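Local coordinates for putative transcriptional regulator protein, LacI family (Rhizobium etli, PDB 3MIZ) that probably acts as a LacI-family repressor of transcription, with a regulatory core resembling periplasmic binding proteins, at residues V74-M79 / T95-C100; G135-N140 / A186-M191; G231-R236 / A249-Y254. All blocks are in the same frame, centred on the assembly; numbering follows the deposited sequence.

Contact 1. Residues V74-M79 / T95-C100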
loop_
_atom_site.group_PDB
_atom_site.type_symbol
_atom_site.label_atom_id
_atom_site.label_comp_id
_atom_site.label_asym_id
_atom_site.label_seq_id
_atom_site.Cartn_x
_atom_site.Cartn_y
_atom_site.Cartn_z
ATOM N N VAL A 74 -24.571 4.034 -0.890
ATOM C CA VAL A 74 -23.395 3.215 -1.166
ATOM C C VAL A 74 -22.416 3.882 -2.120
ATOM O O VAL A 74 -22.808 4.501 -3.109
ATOM C CB VAL A 74 -23.781 1.849 -1.807
ATOM C CG1 VAL A 74 -22.528 1.146 -2.363
ATOM C CG2 VAL A 74 -24.453 0.963 -0.791
ATOM N N LEU A 75 -21.134 3.767 -1.804
ATOM C CA LEU A 75 -20.103 4.276 -2.685
ATOM C C LEU A 75 -19.467 3.000 -3.218
ATOM O O LEU A 75 -18.844 2.243 -2.479
ATOM C CB LEU A 75 -19.099 5.122 -1.906
ATOM C CG LEU A 75 -19.736 6.425 -1.419
ATOM C CD1 LEU A 75 -18.847 7.096 -0.393
ATOM C CD2 LEU A 75 -19.984 7.337 -2.622
ATOM N N TYR A 76 -19.692 2.739 -4.499
ATOM C CA TYR A 76 -19.166 1.559 -5.167
ATOM C C TYR A 76 -17.785 1.953 -5.662
ATOM O O TYR A 76 -17.662 2.701 -6.630
ATOM C CB TYR A 76 -20.056 1.217 -6.354
ATOM C CG TYR A 76 -19.876 -0.177 -6.851
ATOM C CD1 TYR A 76 -20.500 -1.243 -6.203
ATOM C CD2 TYR A 76 -19.103 -0.444 -7.982
ATOM C CE1 TYR A 76 -20.375 -2.533 -6.665
ATOM C CE2 TYR A 76 -18.970 -1.742 -8.456
ATOM C CZ TYR A 76 -19.616 -2.783 -7.788
ATOM O OH TYR A 76 -19.514 -4.075 -8.248
ATOM N N VAL A 77 -16.752 1.437 -5.006
ATOM C CA VAL A 77 -15.382 1.793 -5.342
ATOM C C VAL A 77 -14.530 0.621 -5.814
ATOM O O VAL A 77 -14.446 -0.417 -5.156
ATOM C CB VAL A 77 -14.690 2.434 -4.109
ATOM C CG1 VAL A 77 -13.288 2.913 -4.469
ATOM C CG2 VAL A 77 -15.542 3.566 -3.572
ATOM N N THR A 78 -13.892 0.788 -6.962
ATOM C CA THR A 78 -13.022 -0.263 -7.472
ATOM C C THR A 78 -11.573 0.152 -7.220
ATOM O O THR A 78 -11.248 1.344 -7.249
ATOM C CB THR A 78 -13.262 -0.504 -8.978
ATOM O OG1 THR A 78 -13.171 0.733 -9.695
ATOM C CG2 THR A 78 -14.656 -1.099 -9.194
HETATM N N MSE A 79 -10.708 -0.823 -6.953
HETATM C CA MSE A 79 -9.298 -0.531 -6.695
HETATM C C MSE A 79 -8.613 0.056 -7.927
HETATM O O MSE A 79 -7.750 0.929 -7.815
HETATM C CB MSE A 79 -8.579 -1.798 -6.232
HETATM C CG MSE A 79 -8.942 -2.205 -4.819
HETATM SE SE MSE A 79 -8.488 -0.803 -3.547
HETATM C CE MSE A 79 -10.236 0.025 -3.299
ATOM N N THR A 95 -26.763 5.068 -4.951
ATOM C CA THR A 95 -25.375 4.677 -5.168
ATOM C C THR A 95 -24.600 5.579 -6.125
ATOM O O THR A 95 -25.140 6.061 -7.117
ATOM C CB THR A 95 -25.323 3.246 -5.736
ATOM O OG1 THR A 95 -25.930 2.342 -4.804
ATOM C CG2 THR A 95 -23.888 2.811 -6.002
ATOM N N VAL A 96 -23.327 5.802 -5.810
ATOM C CA VAL A 96 -22.445 6.585 -6.665
ATOM C C VAL A 96 -21.206 5.718 -6.875
ATOM O O VAL A 96 -20.655 5.165 -5.921
ATOM C CB VAL A 96 -22.037 7.927 -6.021
ATOM C CG1 VAL A 96 -20.952 8.600 -6.855
ATOM C CG2 VAL A 96 -23.248 8.851 -5.930
HETATM N N MSE A 97 -20.794 5.564 -8.126
HETATM C CA MSE A 97 -19.619 4.754 -8.441
HETATM C C MSE A 97 -18.367 5.628 -8.483
HETATM O O MSE A 97 -18.395 6.732 -9.018
HETATM C CB MSE A 97 -19.820 4.050 -9.792
HETATM C CG MSE A 97 -20.960 3.033 -9.766
HETATM SE SE MSE A 97 -21.333 2.259 -11.510
HETATM C CE MSE A 97 -19.772 1.151 -11.660
ATOM N N ILE A 98 -17.277 5.135 -7.899
ATOM C CA ILE A 98 -16.020 5.884 -7.877
ATOM C C ILE A 98 -14.864 5.035 -8.403
ATOM O O ILE A 98 -14.615 3.930 -7.905
ATOM C CB ILE A 98 -15.670 6.352 -6.451
ATOM C CG1 ILE A 98 -16.832 7.179 -5.871
ATOM C CG2 ILE A 98 -14.388 7.208 -6.494
ATOM C CD1 ILE A 98 -16.753 7.390 -4.349
ATOM N N ASN A 99 -14.175 5.572 -9.404
ATOM C CA ASN A 99 -13.022 4.936 -10.057
ATOM C C ASN A 99 -13.477 3.864 -11.040
ATOM O O ASN A 99 -12.691 3.011 -11.467
ATOM C CB ASN A 99 -12.082 4.305 -9.022
ATOM C CG ASN A 99 -10.659 4.169 -9.540
ATOM O OD1 ASN A 99 -9.881 3.347 -9.058
ATOM N ND2 ASN A 99 -10.313 4.986 -10.521
ATOM N N CYS A 100 -14.754 3.914 -11.392
ATOM C CA CYS A 100 -15.325 2.956 -12.309
ATOM C C CYS A 100 -16.554 3.555 -12.979
ATOM O O CYS A 100 -17.076 4.588 -12.550
ATOM C CB CYS A 100 -15.695 1.664 -11.562
ATOM S SG CYS A 100 -16.770 1.894 -10.103
#
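V74 and T95 begin a parallel pairing of strands that runs on to V77 and I98, at the edge of the four-stranded sheet of the N-terminal subdomain, whose strand order 2-1-3-4 fits the periplasmic-binding-protein-like core of LacI repressors. The two strands donate alternately: V96 N to V74 O, Y76 N to V96 O, and I98 N to Y76 O at 2.8 Å, the last at 171° at the hydrogen. A weak bond from T78 N to I98 O closes the ladder where the chain turns a corner.

On the face carrying Y76 and M97 (a selenomethionine), the two side chains run alongside each other in the same direction, Y76 CB 4.0 Å from M97 CG. With CG of Y76 anti to the backbone N (chi1 -162°) and the ring turned by a chi2 of 81°, the CD2 edge comes to C100. There C100 SG lies in the ring plane, 3.9 Å from Y76 CD2, a sulfur-aromatic contact made at the edge. W63 of helix 56-68 packs on this side.

The other face is aliphatic. L75 and I98 cross obliquely, L75 CD2 meeting I98 CD1 at 3.7 Å, and V77 adds CG2 against I98 CB at 4.0 Å; I32 and I36 of helix 30-42 lie over this group.

Beyond the ladder, T78 OG1 is hydrogen-bonded to Y80 O, and the threonine leans on C100, with T78 CG2 3.8 Å from both C100 CB and C100 SG.

Contact 2. Residues G135-N140 / A186-M191; sequences GYIRLN and AAATEM
An apolar helix-on-sheet contact joins I137 and G135 to A188 and M191: helix 184-192 packs along one face of the five-stranded sheet of the C-terminal subdomain, nearly antiparallel to strand 134-138. The axes of strand 135-138 and helix segment 186-191 come within 9.7 Å, at 162°. I137 and M191, a selenomethionine, carry the contact. I137 CD1 reaches the helix at A188 CB, 3.6 Å away, while I137 CG1 rests 3.7 Å from the CE methyl of M191.

I137 and M191 slide past one another in opposite directions. The chain of M191 leaves the helix extended and bends only at its last torsion (chi3 -73°), which turns CE toward I137. Its SE settles 4.0 Å from G135 CA, in space that a beta carbon on the glycine would otherwise take. M208 and I212 of helix 206-217 also touch I137.

With an alanine in place of I137, A188 CB and M191 CE would probably lose their shared neighbour, opening a gap and leaving the M191 methyl more free to turn. No hydrogen bond crosses between helix and strand; the backbone of 135-137 bonds instead to flanking strands at S168, S170, A200 and M202, which implies that the helix is held on this face by shape and apolar burial.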
loop_
_atom_site.group_PDB
_atom_site.type_symbol
_atom_site.label_atom_id
_atom_site.label_comp_id
_atom_site.label_asym_id
_atom_site.label_seq_id
_atom_site.Cartn_x
_atom_site.Cartn_y
_atom_site.Cartn_z
ATOM N N GLY A 135 10.758 5.915 -24.424
ATOM C CA GLY A 135 10.414 4.539 -24.126
ATOM C C GLY A 135 9.173 4.510 -23.254
ATOM O O GLY A 135 8.885 5.467 -22.539
ATOM N N TYR A 136 8.422 3.418 -23.321
ATOM C CA TYR A 136 7.218 3.273 -22.516
ATOM C C TYR A 136 7.105 1.802 -22.117
ATOM O O TYR A 136 7.017 0.926 -22.976
ATOM C CB TYR A 136 5.977 3.690 -23.318
ATOM C CG TYR A 136 4.711 3.742 -22.491
ATOM C CD1 TYR A 136 4.308 4.923 -21.860
ATOM C CD2 TYR A 136 3.959 2.588 -22.267
ATOM C CE1 TYR A 136 3.185 4.949 -21.018
ATOM C CE2 TYR A 136 2.842 2.601 -21.426
ATOM C CZ TYR A 136 2.464 3.784 -20.803
ATOM O OH TYR A 136 1.391 3.785 -19.942
ATOM N N ILE A 137 7.143 1.528 -20.818
ATOM C CA ILE A 137 7.017 0.159 -20.345
ATOM C C ILE A 137 5.607 0.034 -19.778
ATOM O O ILE A 137 5.243 0.681 -18.783
ATOM C CB ILE A 137 8.101 -0.174 -19.305
ATOM C CG1 ILE A 137 9.486 0.072 -19.918
ATOM C CG2 ILE A 137 8.007 -1.630 -18.907
ATOM C CD1 ILE A 137 10.640 -0.319 -19.016
ATOM N N ARG A 138 4.815 -0.786 -20.462
ATOM C CA ARG A 138 3.406 -1.015 -20.164
ATOM C C ARG A 138 2.986 -1.720 -18.887
ATOM O O ARG A 138 3.552 -2.742 -18.492
ATOM C CB ARG A 138 2.764 -1.772 -21.333
ATOM C CG ARG A 138 2.906 -1.083 -22.678
ATOM C CD ARG A 138 2.501 -2.018 -23.805
ATOM N NE ARG A 138 1.102 -2.435 -23.695
ATOM C CZ ARG A 138 0.524 -3.308 -24.516
ATOM N NH1 ARG A 138 1.226 -3.857 -25.498
ATOM N NH2 ARG A 138 -0.758 -3.614 -24.369
ATOM N N LEU A 139 1.953 -1.163 -18.268
ATOM C CA LEU A 139 1.350 -1.733 -17.075
ATOM C C LEU A 139 0.486 -2.883 -17.612
ATOM O O LEU A 139 0.195 -2.935 -18.814
ATOM C CB LEU A 139 0.465 -0.681 -16.396
ATOM C CG LEU A 139 -0.346 -1.058 -15.154
ATOM C CD1 LEU A 139 0.575 -1.432 -14.011
ATOM C CD2 LEU A 139 -1.226 0.120 -14.758
ATOM N N ASN A 140 0.091 -3.794 -16.728
ATOM C CA ASN A 140 -0.738 -4.950 -17.084
ATOM C C ASN A 140 -1.825 -4.584 -18.098
ATOM O O ASN A 140 -2.719 -3.802 -17.793
ATOM C CB ASN A 140 -1.401 -5.522 -15.828
ATOM C CG ASN A 140 -1.913 -6.939 -16.033
ATOM O OD1 ASN A 140 -2.340 -7.307 -17.129
ATOM N ND2 ASN A 140 -1.884 -7.734 -14.975
ATOM N N ALA A 186 14.007 -6.532 -16.314
ATOM C CA ALA A 186 14.584 -7.160 -17.498
ATOM C C ALA A 186 14.211 -6.421 -18.775
ATOM O O ALA A 186 15.038 -6.281 -19.677
ATOM C CB ALA A 186 14.146 -8.626 -17.589
ATOM N N ALA A 187 12.972 -5.946 -18.852
ATOM C CA ALA A 187 12.517 -5.220 -20.029
ATOM C C ALA A 187 13.218 -3.867 -20.140
ATOM O O ALA A 187 13.631 -3.466 -21.223
ATOM C CB ALA A 187 11.010 -5.024 -19.975
ATOM N N ALA A 188 13.351 -3.170 -19.016
ATOM C CA ALA A 188 14.000 -1.858 -18.995
ATOM C C ALA A 188 15.481 -1.986 -19.317
ATOM O O ALA A 188 16.076 -1.105 -19.937
ATOM C CB ALA A 188 13.824 -1.208 -17.629
ATOM N N THR A 189 16.080 -3.081 -18.877
ATOM C CA THR A 189 17.495 -3.303 -19.132
ATOM C C THR A 189 17.733 -3.493 -20.630
ATOM O O THR A 189 18.639 -2.890 -21.205
ATOM C CB THR A 189 18.000 -4.526 -18.353
ATOM O OG1 THR A 189 17.979 -4.225 -16.951
ATOM C CG2 THR A 189 19.434 -4.878 -18.763
ATOM N N GLU A 190 16.907 -4.321 -21.259
ATOM C CA GLU A 190 17.019 -4.568 -22.693
ATOM C C GLU A 190 16.842 -3.263 -23.459
ATOM O O GLU A 190 17.593 -2.967 -24.392
ATOM C CB GLU A 190 15.954 -5.577 -23.134
ATOM C CG GLU A 190 16.022 -5.990 -24.602
ATOM C CD GLU A 190 17.373 -6.570 -24.993
ATOM O OE1 GLU A 190 17.905 -7.418 -24.240
ATOM O OE2 GLU A 190 17.900 -6.183 -26.061
HETATM N N MSE A 191 15.848 -2.482 -23.045
HETATM C CA MSE A 191 15.532 -1.206 -23.673
HETATM C C MSE A 191 16.679 -0.200 -23.586
HETATM O O MSE A 191 16.960 0.531 -24.537
HETATM C CB MSE A 191 14.284 -0.616 -23.008
HETATM C CG MSE A 191 13.778 0.671 -23.616
HETATM SE SE MSE A 191 12.197 1.310 -22.678
HETATM C CE MSE A 191 10.935 -0.011 -23.330
#

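Contact 3. Residues G231-R236 / A249-Y254; sequences GFDDFR and AALPYY
The carbonyl oxygen of D233 takes two donors: L251 N at 3.1 Å, which comes from above the carbonyl plane, and a water at 2.7 Å. That water also donates to L251 O, 2.6 Å away, so it laces the loop 231-236 to the chain just past strand 248-250. The amide of D233 adds the reverse bond, its N donating to A249 O at 2.7 Å, and the paired backbone bonds make a single bridge between D233 and A250. Strand 248-250 borders 277-285, which in turn pairs with 110-113; these three are consistent with the interdomain crossover of LacI-type cores, where three chain passages link the two subdomains.

F232 supplies the apolar part. Its CG stands anti to the backbone N (chi1 -153°), and chi2 of -64° turns the ring face to A249. The A249 CB methyl stands over the ring centre in a CH-pi contact, 3.8 Å from the centroid and 9° off the normal. L251 CD2 comes instead to the rim, in the ring plane. R149 makes a cation-pi contact with the same ring.

D233 and L251 lie alongside each other, with L251 CD1 3.3 Å from D233 OD1. D234 CB packs 3.5 Å from A250 CB. D234 OD2 forms a salt bridge with R236 NH1, while OD1 takes a salt bridge from R287 NH1 and a hydrogen bond from T239 OG1; these charges probably fix the D234 and R236 side chains. The two backbone bonds and the shared water imply that the loop is tied to 249-251 by polar links, with the F232 ring adding apolar contact to A249 and L251.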
loop_
_atom_site.group_PDB
_atom_site.type_symbol
_atom_site.label_atom_id
_atom_site.label_comp_id
_atom_site.label_asym_id
_atom_site.label_seq_id
_atom_site.Cartn_x
_atom_site.Cartn_y
_atom_site.Cartn_z
ATOM N N GLY A 231 6.667 8.678 -13.991
ATOM C CA GLY A 231 5.790 7.569 -13.645
ATOM C C GLY A 231 4.329 7.939 -13.791
ATOM O O GLY A 231 3.981 8.792 -14.604
ATOM N N PHE A 232 3.468 7.280 -13.016
ATOM C CA PHE A 232 2.045 7.567 -13.042
ATOM C C PHE A 232 1.389 7.051 -11.761
ATOM O O PHE A 232 1.702 5.941 -11.308
ATOM C CB PHE A 232 1.384 6.910 -14.261
ATOM C CG PHE A 232 0.148 7.623 -14.737
ATOM C CD1 PHE A 232 -0.981 7.713 -13.921
ATOM C CD2 PHE A 232 0.113 8.214 -16.000
ATOM C CE1 PHE A 232 -2.128 8.383 -14.352
ATOM C CE2 PHE A 232 -1.031 8.888 -16.446
ATOM C CZ PHE A 232 -2.154 8.972 -15.619
ATOM N N ASP A 233 0.501 7.876 -11.201
ATOM C CA ASP A 233 -0.293 7.602 -9.990
ATOM C C ASP A 233 -0.006 8.524 -8.803
ATOM O O ASP A 233 -0.907 8.899 -8.059
ATOM C CB ASP A 233 -0.075 6.180 -9.462
ATOM C CG ASP A 233 -0.617 5.099 -10.375
ATOM O OD1 ASP A 233 -1.203 5.400 -11.436
ATOM O OD2 ASP A 233 -0.431 3.923 -10.002
ATOM N N ASP A 234 1.272 8.865 -8.649
ATOM C CA ASP A 234 1.813 9.609 -7.512
ATOM C C ASP A 234 1.550 8.776 -6.267
ATOM O O ASP A 234 0.907 9.219 -5.311
ATOM C CB ASP A 234 1.240 11.016 -7.321
ATOM C CG ASP A 234 2.077 11.837 -6.312
ATOM O OD1 ASP A 234 3.310 11.605 -6.234
ATOM O OD2 ASP A 234 1.524 12.708 -5.604
ATOM N N PHE A 235 2.028 7.539 -6.322
ATOM C CA PHE A 235 1.925 6.591 -5.219
ATOM C C PHE A 235 3.034 7.058 -4.282
ATOM O O PHE A 235 4.197 6.725 -4.486
ATOM C CB PHE A 235 2.194 5.172 -5.744
ATOM C CG PHE A 235 2.170 4.096 -4.685
ATOM C CD1 PHE A 235 1.346 4.197 -3.570
ATOM C CD2 PHE A 235 2.949 2.952 -4.837
ATOM C CE1 PHE A 235 1.295 3.173 -2.620
ATOM C CE2 PHE A 235 2.905 1.921 -3.895
ATOM C CZ PHE A 235 2.075 2.033 -2.783
ATOM N N ARG A 236 2.658 7.845 -3.271
ATOM C CA ARG A 236 3.597 8.427 -2.311
ATOM C C ARG A 236 4.700 7.508 -1.783
ATOM O O ARG A 236 5.860 7.909 -1.705
ATOM C CB ARG A 236 2.842 9.026 -1.117
ATOM C CG ARG A 236 1.665 9.924 -1.469
ATOM C CD ARG A 236 0.390 9.108 -1.680
ATOM N NE ARG A 236 -0.813 9.900 -1.421
ATOM C CZ ARG A 236 -1.234 10.900 -2.188
ATOM N NH1 ARG A 236 -0.555 11.240 -3.277
ATOM N NH2 ARG A 236 -2.335 11.565 -1.866
ATOM N N ALA A 249 2.128 11.753 -12.714
ATOM C CA ALA A 249 0.775 12.265 -12.903
ATOM C C ALA A 249 0.011 11.697 -11.714
ATOM O O ALA A 249 -0.050 10.478 -11.529
ATOM C CB ALA A 249 0.192 11.751 -14.216
ATOM N N ALA A 250 -0.560 12.572 -10.898
ATOM C CA ALA A 250 -1.263 12.120 -9.715
ATOM C C ALA A 250 -2.702 11.722 -9.970
ATOM O O ALA A 250 -3.489 12.508 -10.497
ATOM C CB ALA A 250 -1.225 13.195 -8.646
ATOM N N LEU A 251 -3.047 10.496 -9.603
ATOM C CA LEU A 251 -4.429 10.064 -9.751
ATOM C C LEU A 251 -5.087 10.816 -8.599
ATOM O O LEU A 251 -4.601 10.762 -7.466
ATOM C CB LEU A 251 -4.548 8.554 -9.549
ATOM C CG LEU A 251 -4.143 7.641 -10.711
ATOM C CD1 LEU A 251 -4.142 6.190 -10.227
ATOM C CD2 LEU A 251 -5.111 7.817 -11.875
ATOM N N PRO A 252 -6.181 11.549 -8.875
ATOM C CA PRO A 252 -6.904 12.325 -7.864
ATOM C C PRO A 252 -7.788 11.477 -6.941
ATOM O O PRO A 252 -8.962 11.784 -6.731
ATOM C CB PRO A 252 -7.715 13.301 -8.716
ATOM C CG PRO A 252 -8.094 12.445 -9.883
ATOM C CD PRO A 252 -6.794 11.724 -10.207
ATOM N N TYR A 253 -7.208 10.426 -6.376
ATOM C CA TYR A 253 -7.943 9.531 -5.495
ATOM C C TYR A 253 -8.613 10.210 -4.314
ATOM O O TYR A 253 -9.804 10.019 -4.083
ATOM C CB TYR A 253 -7.032 8.408 -4.990
ATOM C CG TYR A 253 -6.833 7.309 -6.007
ATOM C CD1 TYR A 253 -7.819 7.035 -6.956
ATOM C CD2 TYR A 253 -5.687 6.518 -6.005
ATOM C CE1 TYR A 253 -7.673 6.003 -7.874
ATOM C CE2 TYR A 253 -5.532 5.472 -6.927
ATOM C CZ TYR A 253 -6.534 5.227 -7.853
ATOM O OH TYR A 253 -6.421 4.189 -8.751
ATOM N N TYR A 254 -7.847 10.992 -3.562
ATOM C CA TYR A 254 -8.392 11.685 -2.407
ATOM C C TYR A 254 -9.602 12.533 -2.814
ATOM O O TYR A 254 -10.656 12.474 -2.173
ATOM C CB TYR A 254 -7.313 12.568 -1.767
ATOM C CG TYR A 254 -7.780 13.290 -0.525
ATOM C CD1 TYR A 254 -8.000 12.601 0.668
ATOM C CD2 TYR A 254 -8.044 14.656 -0.555
ATOM C CE1 TYR A 254 -8.478 13.258 1.801
ATOM C CE2 TYR A 254 -8.518 15.323 0.569
ATOM C CZ TYR A 254 -8.736 14.620 1.744
ATOM O OH TYR A 254 -9.231 15.279 2.851
HETATM O O HOH W 1 -2.375 10.205 -6.201
#

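Contacts 1 and 2 lie in different subdomains, on opposite sides of the chain's centre, with their own centres 31 Å apart and their nearest atoms about 10 Å apart. Contact 3 sits between them near the middle of the chain, its centre 18 Å from that of contact 1 and 20 Å from that of contact 2. It touches the first, where Y253 OH packs 3.6 Å from M79 O, but stays about 6 Å from the second at the nearest atoms. Contact 3 thus falls at the junction of two sheet cores that contacts 1 and 2 help to build; in relatives, effectors bind in the cleft between such subdomains.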